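Local structure of salt-tolerant glutaminase (Micrococcus luteus, 3AGD) at residues D109-N114 with L118-L123; F69-A74 with V87-S92; L99-E104 with A171-S176. The protein probably catalyses the hydrolysis of L-glutamine to L-glutamate and ammonium. One frame throughout, in Å; residues are numbered along the deposited sequence.

Contact 1: D109-N114 with L118-L123; sequences DNAMIN and LAVHQL
The flat amide of N114 lies at the start of helix 114-123, one turn before L118, and both its ends are taken: OD1 is hydrogen-bonded to K67 NZ and ND2 to N167 OD1. The side chains of Y191, R166 and L170 pack around it. Those two bonds fix the rotation of the amide and tell its oxygen from its nitrogen. N114 binds L-glutamate, as do N167 and Y191, so this helix start forms part of the substrate pocket. K67 NZ also donates to M112 O, and its place three residues after S64 is consistent with an SxxK arrangement like that of the serine beta-lactamases.

The main chain of N114 does the touching across the contact. Its O accepts the N-H of L118 at 2.8 Å, the first-turn bond of the helix; the donor sits almost straight out from the carbonyl (172° at the oxygen), although the N-H itself is bent to 146°. L118 folds over the same oxygen, with CG 3.4 Å from N114 O, because its CG lies beside its own backbone N (chi1 -69°). I113 takes the N-cap position just ahead of N114, whose N is bonded to E94 OE1.

The second touch is apolar. A111 CB meets V120 CG2 at 4.0 Å, where the two CA atoms are 6.8 Å apart. V120 turns CG1 anti to its backbone N and offers the other methyl to the loop.

Helix 67-78 packs against V120 through T70, Y71 and A74, helix 165-176 covers L118 with L170 and L174, and helix 184-195 reaches both N114 and L118 through Y191.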
ATOM      1  N   ASP A 109      13.941   4.761  18.972  1.00 17.73           N
ATOM      2  CA  ASP A 109      12.783   4.139  18.334  1.00 15.04           C
ATOM      3  C   ASP A 109      12.756   4.006  16.809  1.00 17.94           C
ATOM      4  O   ASP A 109      12.396   2.945  16.295  1.00 19.87           O
ATOM      5  CB  ASP A 109      11.497   4.815  18.816  1.00 14.56           C
ATOM      6  CG  ASP A 109      11.123   4.400  20.234  1.00 19.91           C
ATOM      7  OD1 ASP A 109      11.660   3.377  20.712  1.00 19.38           O
ATOM      8  OD2 ASP A 109      10.288   5.083  20.863  1.00 24.89           O
ATOM      9  N   ASN A 110      13.107   5.057  16.077  1.00 13.63           N
ATOM     10  CA  ASN A 110      13.100   4.956  14.618  1.00 14.30           C
ATOM     11  C   ASN A 110      13.885   6.077  13.945  1.00 12.70           C
ATOM     12  O   ASN A 110      14.290   7.037  14.596  1.00 15.13           O
ATOM     13  CB  ASN A 110      11.664   4.931  14.080  1.00 13.02           C
ATOM     14  CG  ASN A 110      10.897   6.189  14.416  1.00 15.27           C
ATOM     15  OD1 ASN A 110      10.073   6.205  15.330  1.00 21.25           O
ATOM     16  ND2 ASN A 110      11.174   7.260  13.686  1.00  7.32           N
ATOM     17  N   ALA A 111      14.081   5.947  12.636  1.00 11.80           N
ATOM     18  CA  ALA A 111      14.848   6.908  11.846  1.00 13.98           C
ATOM     19  C   ALA A 111      14.205   8.270  11.597  1.00 15.55           C
ATOM     20  O   ALA A 111      14.889   9.197  11.159  1.00 18.76           O
ATOM     21  CB  ALA A 111      15.239   6.272  10.498  1.00 15.22           C
ATOM     22  N   MET A 112      12.908   8.392  11.869  1.00 13.80           N
ATOM     23  CA  MET A 112      12.180   9.644  11.652  1.00 14.87           C
ATOM     24  C   MET A 112      12.330  10.666  12.779  1.00 15.42           C
ATOM     25  O   MET A 112      12.156  11.866  12.561  1.00 17.43           O
ATOM     26  CB  MET A 112      10.693   9.356  11.426  1.00 15.15           C
ATOM     27  CG  MET A 112      10.403   8.536  10.174  1.00 18.16           C
ATOM     28  SD  MET A 112      11.012   9.318   8.656  1.00 20.77           S
ATOM     29  CE  MET A 112      12.489   8.374   8.335  1.00 21.35           C
ATOM     30  N   ILE A 113      12.642  10.194  13.980  1.00 14.09           N
ATOM     31  CA  ILE A 113      12.827  11.086  15.117  1.00 13.49           C
ATOM     32  C   ILE A 113      14.303  11.467  15.185  1.00 15.69           C
ATOM     33  O   ILE A 113      15.172  10.707  14.745  1.00 18.69           O
ATOM     34  CB  ILE A 113      12.417  10.413  16.450  1.00 14.29           C
ATOM     35  CG1 ILE A 113      13.299   9.191  16.716  1.00 16.84           C
ATOM     36  CG2 ILE A 113      10.953   9.998  16.393  1.00 15.38           C
ATOM     37  CD1 ILE A 113      13.053   8.531  18.062  1.00 17.04           C
ATOM     38  N   ASN A 114      14.581  12.640  15.737  1.00 13.72           N
ATOM     39  CA  ASN A 114      15.947  13.138  15.843  1.00 16.10           C
ATOM     40  C   ASN A 114      16.946  12.108  16.354  1.00 14.27           C
ATOM     41  O   ASN A 114      17.942  11.833  15.693  1.00 15.64           O
ATOM     42  CB  ASN A 114      15.970  14.384  16.730  1.00 17.32           C
ATOM     43  CG  ASN A 114      15.342  15.584  16.050  1.00 20.96           C
ATOM     44  OD1 ASN A 114      14.555  15.437  15.110  1.00 20.21           O
ATOM     45  ND2 ASN A 114      15.679  16.780  16.524  1.00 17.67           N
ATOM     46  N   LEU A 118      20.128  10.867  14.294  1.00 13.80           N
ATOM     47  CA  LEU A 118      21.513  11.076  14.692  1.00 16.32           C
ATOM     48  C   LEU A 118      22.227   9.732  14.586  1.00 17.54           C
ATOM     49  O   LEU A 118      23.378   9.660  14.156  1.00 18.68           O
ATOM     50  CB  LEU A 118      21.585  11.606  16.132  1.00 14.50           C
ATOM     51  CG  LEU A 118      21.069  13.034  16.365  1.00 16.76           C
ATOM     52  CD1 LEU A 118      20.850  13.270  17.851  1.00 16.47           C
ATOM     53  CD2 LEU A 118      22.063  14.051  15.799  1.00 15.17           C
ATOM     54  N   ALA A 119      21.533   8.666  14.973  1.00 13.36           N
ATOM     55  CA  ALA A 119      22.101   7.321  14.909  1.00 14.02           C
ATOM     56  C   ALA A 119      22.357   6.943  13.454  1.00 14.55           C
ATOM     57  O   ALA A 119      23.349   6.287  13.144  1.00 17.46           O
ATOM     58  CB  ALA A 119      21.151   6.310  15.555  1.00 12.66           C
ATOM     59  N   VAL A 120      21.454   7.359  12.569  1.00 14.73           N
ATOM     60  CA  VAL A 120      21.579   7.083  11.139  1.00 14.69           C
ATOM     61  C   VAL A 120      22.789   7.802  10.528  1.00 17.51           C
ATOM     62  O   VAL A 120      23.548   7.212   9.764  1.00 18.84           O
ATOM     63  CB  VAL A 120      20.306   7.524  10.375  1.00 17.54           C
ATOM     64  CG1 VAL A 120      20.598   7.641   8.879  1.00 15.58           C
ATOM     65  CG2 VAL A 120      19.181   6.516  10.614  1.00 17.59           C
ATOM     66  N   HIS A 121      22.970   9.073  10.868  1.00 19.08           N
ATOM     67  CA  HIS A 121      24.089   9.833  10.327  1.00 21.70           C
ATOM     68  C   HIS A 121      25.424   9.207  10.738  1.00 21.80           C
ATOM     69  O   HIS A 121      26.365   9.163   9.950  1.00 22.68           O
ATOM     70  CB  HIS A 121      24.015  11.288  10.795  1.00 20.80           C
ATOM     71  CG  HIS A 121      24.835  12.225   9.965  1.00 22.06           C
ATOM     72  ND1 HIS A 121      26.211  12.285  10.044  1.00 24.45           N
ATOM     73  CD2 HIS A 121      24.477  13.101   8.996  1.00 18.80           C
ATOM     74  CE1 HIS A 121      26.663  13.156   9.159  1.00 20.86           C
ATOM     75  NE2 HIS A 121      25.631  13.664   8.510  1.00 20.46           N
ATOM     76  N   GLN A 122      25.478   8.709  11.971  1.00 20.05           N
ATOM     77  CA  GLN A 122      26.665   8.065  12.525  1.00 18.69           C
ATOM     78  C   GLN A 122      27.026   6.772  11.787  1.00 20.37           C
ATOM     79  O   GLN A 122      28.170   6.329  11.832  1.00 22.62           O
ATOM     80  CB  GLN A 122      26.438   7.767  14.023  1.00 15.97           C
ATOM     81  CG  GLN A 122      27.413   6.755  14.654  1.00 17.18           C
ATOM     82  CD  GLN A 122      28.743   7.365  15.074  1.00 17.94           C
ATOM     83  OE1 GLN A 122      28.872   7.914  16.170  1.00 18.99           O
ATOM     84  NE2 GLN A 122      29.735   7.276  14.198  1.00 16.05           N
ATOM     85  N   LEU A 123      26.052   6.177  11.105  1.00 18.81           N
ATOM     86  CA  LEU A 123      26.264   4.924  10.374  1.00 18.57           C
ATOM     87  C   LEU A 123      26.583   5.096   8.897  1.00 19.38           C
ATOM     88  O   LEU A 123      27.075   4.173   8.254  1.00 17.53           O
ATOM     89  CB  LEU A 123      25.006   4.051  10.458  1.00 16.15           C
ATOM     90  CG  LEU A 123      24.558   3.434  11.782  1.00 16.81           C
ATOM     91  CD1 LEU A 123      23.055   3.146  11.723  1.00 13.20           C
ATOM     92  CD2 LEU A 123      25.356   2.167  12.057  1.00 16.61           C
TER

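Contact 2: F69-A74 with V87-S92; sequences FTYAAA and VGLNPS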
ATOM      1  N   PHE A  69      16.112   9.839   3.454  1.00 15.85           N
ATOM      2  CA  PHE A  69      17.194   9.643   2.497  1.00 18.09           C
ATOM      3  C   PHE A  69      18.516   9.202   3.115  1.00 17.02           C
ATOM      4  O   PHE A  69      19.199   8.338   2.565  1.00 20.08           O
ATOM      5  CB  PHE A  69      17.345  10.913   1.658  1.00 17.02           C
ATOM      6  CG  PHE A  69      16.062  11.325   0.993  1.00 15.18           C
ATOM      7  CD1 PHE A  69      15.416  12.506   1.354  1.00 13.11           C
ATOM      8  CD2 PHE A  69      15.448  10.483   0.070  1.00 13.89           C
ATOM      9  CE1 PHE A  69      14.178  12.839   0.810  1.00 11.97           C
ATOM     10  CE2 PHE A  69      14.206  10.806  -0.481  1.00 15.89           C
ATOM     11  CZ  PHE A  69      13.567  11.987  -0.109  1.00 13.88           C
ATOM     12  N   THR A  70      18.878   9.768   4.260  1.00 16.30           N
ATOM     13  CA  THR A  70      20.117   9.357   4.911  1.00 16.97           C
ATOM     14  C   THR A  70      19.922   7.935   5.434  1.00 17.72           C
ATOM     15  O   THR A  70      20.858   7.137   5.463  1.00 20.12           O
ATOM     16  CB  THR A  70      20.490  10.294   6.087  1.00 13.83           C
ATOM     17  OG1 THR A  70      19.338  10.534   6.900  1.00 13.72           O
ATOM     18  CG2 THR A  70      21.023  11.614   5.570  1.00 13.08           C
ATOM     19  N   TYR A  71      18.694   7.628   5.843  1.00 16.40           N
ATOM     20  CA  TYR A  71      18.350   6.300   6.347  1.00 13.88           C
ATOM     21  C   TYR A  71      18.579   5.287   5.223  1.00 12.14           C
ATOM     22  O   TYR A  71      19.136   4.218   5.447  1.00 12.88           O
ATOM     23  CB  TYR A  71      16.884   6.287   6.812  1.00 14.37           C
ATOM     24  CG  TYR A  71      16.398   4.991   7.437  1.00 15.16           C
ATOM     25  CD1 TYR A  71      17.235   4.215   8.245  1.00 12.20           C
ATOM     26  CD2 TYR A  71      15.068   4.584   7.284  1.00 14.28           C
ATOM     27  CE1 TYR A  71      16.762   3.067   8.891  1.00 11.99           C
ATOM     28  CE2 TYR A  71      14.582   3.441   7.927  1.00 15.64           C
ATOM     29  CZ  TYR A  71      15.433   2.686   8.731  1.00 18.07           C
ATOM     30  OH  TYR A  71      14.952   1.566   9.383  1.00 15.07           O
ATOM     31  N   ALA A  72      18.164   5.634   4.010  1.00 13.99           N
ATOM     32  CA  ALA A  72      18.363   4.744   2.869  1.00 14.06           C
ATOM     33  C   ALA A  72      19.865   4.530   2.628  1.00 16.08           C
ATOM     34  O   ALA A  72      20.322   3.402   2.453  1.00 18.69           O
ATOM     35  CB  ALA A  72      17.707   5.332   1.629  1.00 11.01           C
ATOM     36  N   ALA A  73      20.630   5.617   2.635  1.00 16.58           N
ATOM     37  CA  ALA A  73      22.075   5.546   2.421  1.00 17.80           C
ATOM     38  C   ALA A  73      22.749   4.633   3.453  1.00 18.38           C
ATOM     39  O   ALA A  73      23.649   3.859   3.121  1.00 15.47           O
ATOM     40  CB  ALA A  73      22.680   6.948   2.494  1.00 14.79           C
ATOM     41  N   ALA A  74      22.312   4.737   4.704  1.00 16.61           N
ATOM     42  CA  ALA A  74      22.863   3.920   5.775  1.00 16.78           C
ATOM     43  C   ALA A  74      22.598   2.444   5.518  1.00 19.49           C
ATOM     44  O   ALA A  74      23.475   1.602   5.723  1.00 18.56           O
ATOM     45  CB  ALA A  74      22.260   4.331   7.109  1.00 14.69           C
ATOM     46  N   VAL A  87      19.193   1.381  15.105  1.00 20.21           N
ATOM     47  CA  VAL A  87      17.979   2.136  14.820  1.00 19.02           C
ATOM     48  C   VAL A  87      16.774   1.199  14.815  1.00 17.74           C
ATOM     49  O   VAL A  87      16.720   0.243  14.038  1.00 16.27           O
ATOM     50  CB  VAL A  87      18.096   2.848  13.443  1.00 20.90           C
ATOM     51  CG1 VAL A  87      16.837   3.652  13.150  1.00 23.28           C
ATOM     52  CG2 VAL A  87      19.321   3.755  13.429  1.00 19.78           C
ATOM     53  N   GLY A  88      15.811   1.477  15.687  1.00 15.06           N
ATOM     54  CA  GLY A  88      14.626   0.638  15.772  1.00 16.87           C
ATOM     55  C   GLY A  88      13.569   0.938  14.727  1.00 17.77           C
ATOM     56  O   GLY A  88      13.748   1.807  13.871  1.00 15.64           O
ATOM     57  N   LEU A  89      12.457   0.214  14.802  1.00 18.57           N
ATOM     58  CA  LEU A  89      11.347   0.389  13.866  1.00 17.74           C
ATOM     59  C   LEU A  89      10.095   0.730  14.653  1.00 19.28           C
ATOM     60  O   LEU A  89       8.985   0.714  14.117  1.00 18.85           O
ATOM     61  CB  LEU A  89      11.103  -0.906  13.093  1.00 18.95           C
ATOM     62  CG  LEU A  89      12.269  -1.463  12.279  1.00 18.01           C
ATOM     63  CD1 LEU A  89      11.908  -2.841  11.733  1.00 16.42           C
ATOM     64  CD2 LEU A  89      12.594  -0.498  11.154  1.00 18.49           C
ATOM     65  N   ASN A  90      10.279   1.021  15.936  1.00 18.82           N
ATOM     66  CA  ASN A  90       9.166   1.346  16.808  1.00 19.18           C
ATOM     67  C   ASN A  90       8.611   2.733  16.522  1.00 18.97           C
ATOM     68  O   ASN A  90       9.319   3.729  16.633  1.00 20.61           O
ATOM     69  CB  ASN A  90       9.606   1.267  18.272  1.00 20.53           C
ATOM     70  CG  ASN A  90       8.462   1.503  19.236  1.00 28.97           C
ATOM     71  OD1 ASN A  90       8.525   2.393  20.088  1.00 40.49           O
ATOM     72  ND2 ASN A  90       7.409   0.706  19.111  1.00 26.67           N
ATOM     73  N   PRO A  91       7.332   2.815  16.137  1.00 19.72           N
ATOM     74  CA  PRO A  91       6.751   4.131  15.858  1.00 17.32           C
ATOM     75  C   PRO A  91       6.748   5.009  17.111  1.00 18.23           C
ATOM     76  O   PRO A  91       6.460   4.539  18.218  1.00 16.83           O
ATOM     77  CB  PRO A  91       5.351   3.793  15.342  1.00 18.28           C
ATOM     78  CG  PRO A  91       5.068   2.445  15.925  1.00 25.13           C
ATOM     79  CD  PRO A  91       6.382   1.736  15.823  1.00 21.12           C
ATOM     80  N   SER A  92       7.076   6.284  16.939  1.00 18.30           N
ATOM     81  CA  SER A  92       7.139   7.194  18.071  1.00 21.11           C
ATOM     82  C   SER A  92       7.155   8.667  17.664  1.00 24.84           C
ATOM     83  O   SER A  92       7.464   9.007  16.520  1.00 23.23           O
ATOM     84  CB  SER A  92       8.396   6.872  18.892  1.00 22.67           C
ATOM     85  OG  SER A  92       8.642   7.844  19.895  1.00 25.47           O
TER
HETATM   86  O   HOH W   1      13.546   3.321  11.604  1.00 15.53           O
HETATM   87  O   HOH W   2      16.446   0.542  11.317  1.00 17.62           O
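V87 opens the loop segment that faces Y71, a residue on helix 67-78 of the beta-lactamase-like glutaminase domain. Its CG1 comes to 4.3 Å from Y71 CE1, an oblique approach to the ring, while its carbonyl oxygen points to a water that bridges to the phenol. G88 follows with no side chain; its O accepts a second water at 2.7 Å, and that water gives a weak bond to the Y71 hydroxyl. L89 then swings its end inward: with CG beside its backbone N, the CD2 methyl comes to 3.6 Å from Y71 OH, the two side chains crossing at about a right angle. On its other contacts L89 packs on R232 and on Q248 of the second subunit, which P91 touches too. S92 closes the segment with its N bonded to S240 OG of helix 227-240.

Y71 reaches this loop because its CG is anti to the backbone N (chi1 -177°), and R232 NH1 adds a direct hydrogen bond to OH. The phenol proton goes to the water held by V87: that water lies in the ring plane, 2.6 Å from Y71 OH and 2.8 Å from V87 O.

Contact 3: L99-E104 with A171-S176; sequences LSLEAE and AHMLRS
L101 and L174 mark the closest approach of the two backbones, with 8.0 Å between their CA atoms. On the loop side, residues 99-101 have helical backbone angles but not the regular helical bonds; a weak link from E102 N to L99 O, 3.0 Å, draws the turn together. The other side is true helix, with R175 N bonded to A171 O at 3.0 Å and S176 N to H172 O.

L101 is the loop residue that makes the contact. Its CB is directed at the helix, and CG lies beside the backbone N (chi1 -53°), which brings both methyls up against two successive helix residues. CD1 rests on the methylene CG of M173 at 3.8 Å and lies 4.0 Å from L174 CD2. CD2 meets that same L174 methyl at 3.9 Å, so a single methyl of L174 sits against both branches of L101.

The segment 171-176 is the C-terminal part of helix 165-176, in the helical part of the beta-lactamase-like glutaminase fold. Near its other end the helix carries N167, a residue of the L-glutamate site; L174 lies about 8 Å from N167, side chain to side chain, so the leucine packing lies near the site without touching N167.

M173 leaves the helix with CG anti to its backbone N (chi1 -170°), then bends at both following torsions, and it is the methylene, not the sulfur, that touches L101. It crosses L101 at a slant, while L174 meets L101 nearly at a right angle. F96 packs on L101 from the loop, and the backbone oxygen of L101 is bonded to H106 ND1.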
ATOM      1  N   LEU A  99      13.860   5.547  28.589  1.00 28.74           N
ATOM      2  CA  LEU A  99      13.437   4.151  28.630  1.00 30.00           C
ATOM      3  C   LEU A  99      13.564   3.442  27.282  1.00 29.32           C
ATOM      4  O   LEU A  99      13.852   2.252  27.229  1.00 31.09           O
ATOM      5  CB  LEU A  99      11.984   4.060  29.106  1.00 35.15           C
ATOM      6  CG  LEU A  99      11.682   4.534  30.531  1.00 40.65           C
ATOM      7  CD1 LEU A  99      10.177   4.515  30.768  1.00 42.30           C
ATOM      8  CD2 LEU A  99      12.391   3.637  31.537  1.00 43.34           C
ATOM      9  N   SER A 100      13.348   4.176  26.197  1.00 27.98           N
ATOM     10  CA  SER A 100      13.429   3.602  24.857  1.00 25.61           C
ATOM     11  C   SER A 100      14.785   2.965  24.573  1.00 26.46           C
ATOM     12  O   SER A 100      14.878   2.005  23.806  1.00 28.01           O
ATOM     13  CB  SER A 100      13.136   4.678  23.804  1.00 26.67           C
ATOM     14  OG  SER A 100      14.152   5.671  23.775  1.00 26.28           O
ATOM     15  N   LEU A 101      15.832   3.496  25.200  1.00 27.14           N
ATOM     16  CA  LEU A 101      17.191   2.986  25.010  1.00 28.61           C
ATOM     17  C   LEU A 101      17.557   1.923  26.037  1.00 34.56           C
ATOM     18  O   LEU A 101      18.476   1.131  25.822  1.00 32.02           O
ATOM     19  CB  LEU A 101      18.205   4.126  25.120  1.00 24.91           C
ATOM     20  CG  LEU A 101      17.992   5.351  24.237  1.00 23.16           C
ATOM     21  CD1 LEU A 101      19.050   6.389  24.567  1.00 22.25           C
ATOM     22  CD2 LEU A 101      18.047   4.946  22.767  1.00 21.46           C
ATOM     23  N   GLU A 102      16.846   1.918  27.161  1.00 41.43           N
ATOM     24  CA  GLU A 102      17.112   0.956  28.222  1.00 47.75           C
ATOM     25  C   GLU A 102      16.653  -0.445  27.862  1.00 50.01           C
ATOM     26  O   GLU A 102      16.753  -1.358  28.676  1.00 52.14           O
ATOM     27  CB  GLU A 102      16.439   1.393  29.525  1.00 53.08           C
ATOM     28  CG  GLU A 102      16.929   2.734  30.059  1.00 59.23           C
ATOM     29  CD  GLU A 102      16.409   3.029  31.454  1.00 64.43           C
ATOM     30  OE1 GLU A 102      15.176   3.004  31.648  1.00 64.88           O
ATOM     31  OE2 GLU A 102      17.234   3.288  32.356  1.00 68.05           O
ATOM     32  N   ALA A 103      16.145  -0.615  26.647  1.00 51.58           N
ATOM     33  CA  ALA A 103      15.696  -1.928  26.199  1.00 54.44           C
ATOM     34  C   ALA A 103      16.918  -2.801  25.967  1.00 55.37           C
ATOM     35  O   ALA A 103      18.053  -2.348  26.115  1.00 54.98           O
ATOM     36  CB  ALA A 103      14.895  -1.808  24.915  1.00 58.07           C
ATOM     37  N   GLU A 104      16.679  -4.052  25.597  1.00 55.57           N
ATOM     38  CA  GLU A 104      17.756  -5.003  25.351  1.00 57.53           C
ATOM     39  C   GLU A 104      18.592  -4.648  24.128  1.00 53.04           C
ATOM     40  O   GLU A 104      19.766  -5.007  24.043  1.00 51.51           O
ATOM     41  CB  GLU A 104      17.170  -6.408  25.184  1.00 66.50           C
ATOM     42  CG  GLU A 104      15.945  -6.462  24.272  1.00 76.01           C
ATOM     43  CD  GLU A 104      16.238  -6.006  22.851  1.00 84.26           C
ATOM     44  OE1 GLU A 104      15.403  -5.273  22.280  1.00 87.18           O
ATOM     45  OE2 GLU A 104      17.295  -6.385  22.303  1.00 86.88           O
ATOM     46  N   ALA A 171      22.298  13.346  21.486  1.00 17.76           N
ATOM     47  CA  ALA A 171      23.564  12.755  21.073  1.00 16.35           C
ATOM     48  C   ALA A 171      24.349  12.218  22.269  1.00 18.12           C
ATOM     49  O   ALA A 171      24.878  11.105  22.220  1.00 21.00           O
ATOM     50  CB  ALA A 171      24.400  13.779  20.311  1.00 14.99           C
ATOM     51  N   HIS A 172      24.433  13.002  23.342  1.00 17.97           N
ATOM     52  CA  HIS A 172      25.156  12.554  24.534  1.00 17.98           C
ATOM     53  C   HIS A 172      24.510  11.315  25.138  1.00 17.53           C
ATOM     54  O   HIS A 172      25.199  10.374  25.527  1.00 20.90           O
ATOM     55  CB  HIS A 172      25.217  13.666  25.586  1.00 14.98           C
ATOM     56  CG  HIS A 172      26.350  14.627  25.386  1.00 15.93           C
ATOM     57  ND1 HIS A 172      27.672  14.257  25.519  1.00 13.82           N
ATOM     58  CD2 HIS A 172      26.360  15.943  25.066  1.00 19.40           C
ATOM     59  CE1 HIS A 172      28.445  15.304  25.294  1.00 13.50           C
ATOM     60  NE2 HIS A 172      27.674  16.341  25.018  1.00 17.30           N
ATOM     61  N   MET A 173      23.185  11.307  25.215  1.00 16.65           N
ATOM     62  CA  MET A 173      22.489  10.157  25.775  1.00 17.47           C
ATOM     63  C   MET A 173      22.747   8.924  24.913  1.00 15.74           C
ATOM     64  O   MET A 173      22.967   7.830  25.427  1.00 14.10           O
ATOM     65  CB  MET A 173      20.984  10.424  25.856  1.00 19.40           C
ATOM     66  CG  MET A 173      20.218   9.371  26.659  1.00 22.18           C
ATOM     67  SD  MET A 173      20.655   9.353  28.427  1.00 21.66           S
ATOM     68  CE  MET A 173      19.615  10.678  29.032  1.00 17.55           C
ATOM     69  N   LEU A 174      22.722   9.100  23.597  1.00 15.93           N
ATOM     70  CA  LEU A 174      22.954   7.975  22.697  1.00 16.23           C
ATOM     71  C   LEU A 174      24.366   7.400  22.864  1.00 17.40           C
ATOM     72  O   LEU A 174      24.545   6.185  22.801  1.00 18.62           O
ATOM     73  CB  LEU A 174      22.706   8.392  21.243  1.00 12.48           C
ATOM     74  CG  LEU A 174      21.250   8.735  20.892  1.00 14.11           C
ATOM     75  CD1 LEU A 174      21.176   9.294  19.479  1.00 12.50           C
ATOM     76  CD2 LEU A 174      20.372   7.495  21.012  1.00 10.79           C
ATOM     77  N   ARG A 175      25.364   8.263  23.070  1.00 15.66           N
ATOM     78  CA  ARG A 175      26.736   7.788  23.272  1.00 18.08           C
ATOM     79  C   ARG A 175      26.750   6.962  24.558  1.00 21.13           C
ATOM     80  O   ARG A 175      27.377   5.909  24.632  1.00 19.86           O
ATOM     81  CB  ARG A 175      27.713   8.961  23.437  1.00 16.32           C
ATOM     82  CG  ARG A 175      28.241   9.554  22.141  1.00 22.22           C
ATOM     83  CD  ARG A 175      29.038  10.828  22.406  1.00 24.39           C
ATOM     84  NE  ARG A 175      30.092  10.626  23.395  1.00 25.05           N
ATOM     85  CZ  ARG A 175      31.225   9.971  23.164  1.00 23.96           C
ATOM     86  NH1 ARG A 175      31.466   9.451  21.969  1.00 21.68           N
ATOM     87  NH2 ARG A 175      32.111   9.822  24.140  1.00 21.81           N
ATOM     88  N   SER A 176      26.051   7.477  25.564  1.00 20.48           N
ATOM     89  CA  SER A 176      25.934   6.850  26.872  1.00 20.79           C
ATOM     90  C   SER A 176      25.501   5.391  26.767  1.00 20.05           C
ATOM     91  O   SER A 176      25.922   4.555  27.564  1.00 19.01           O
ATOM     92  CB  SER A 176      24.922   7.634  27.711  1.00 24.52           C
ATOM     93  OG  SER A 176      24.751   7.055  28.984  1.00 39.14           O
TER

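Following the chain from the N terminus, helix 67-78 comes first, and contact 2 closes a short loop when 87-92 returns to it through helix 80-84. The long loop then runs through 99-104, where contact 3 opens, and on to 109-114, where contact 1 opens, to close a few residues later at 118-123 on helix 114-123. Contact 3 closes only at 171-176, so it encloses contact 1, while contact 2 lies before both in series. Contacts 1 and 2 meet directly, D109 packing on N90 and S92, and D109 also touches S100 of contact 3. Together they tie the loop between helices 80-84 and 114-123 to helices 67-78, 114-123 and 165-176.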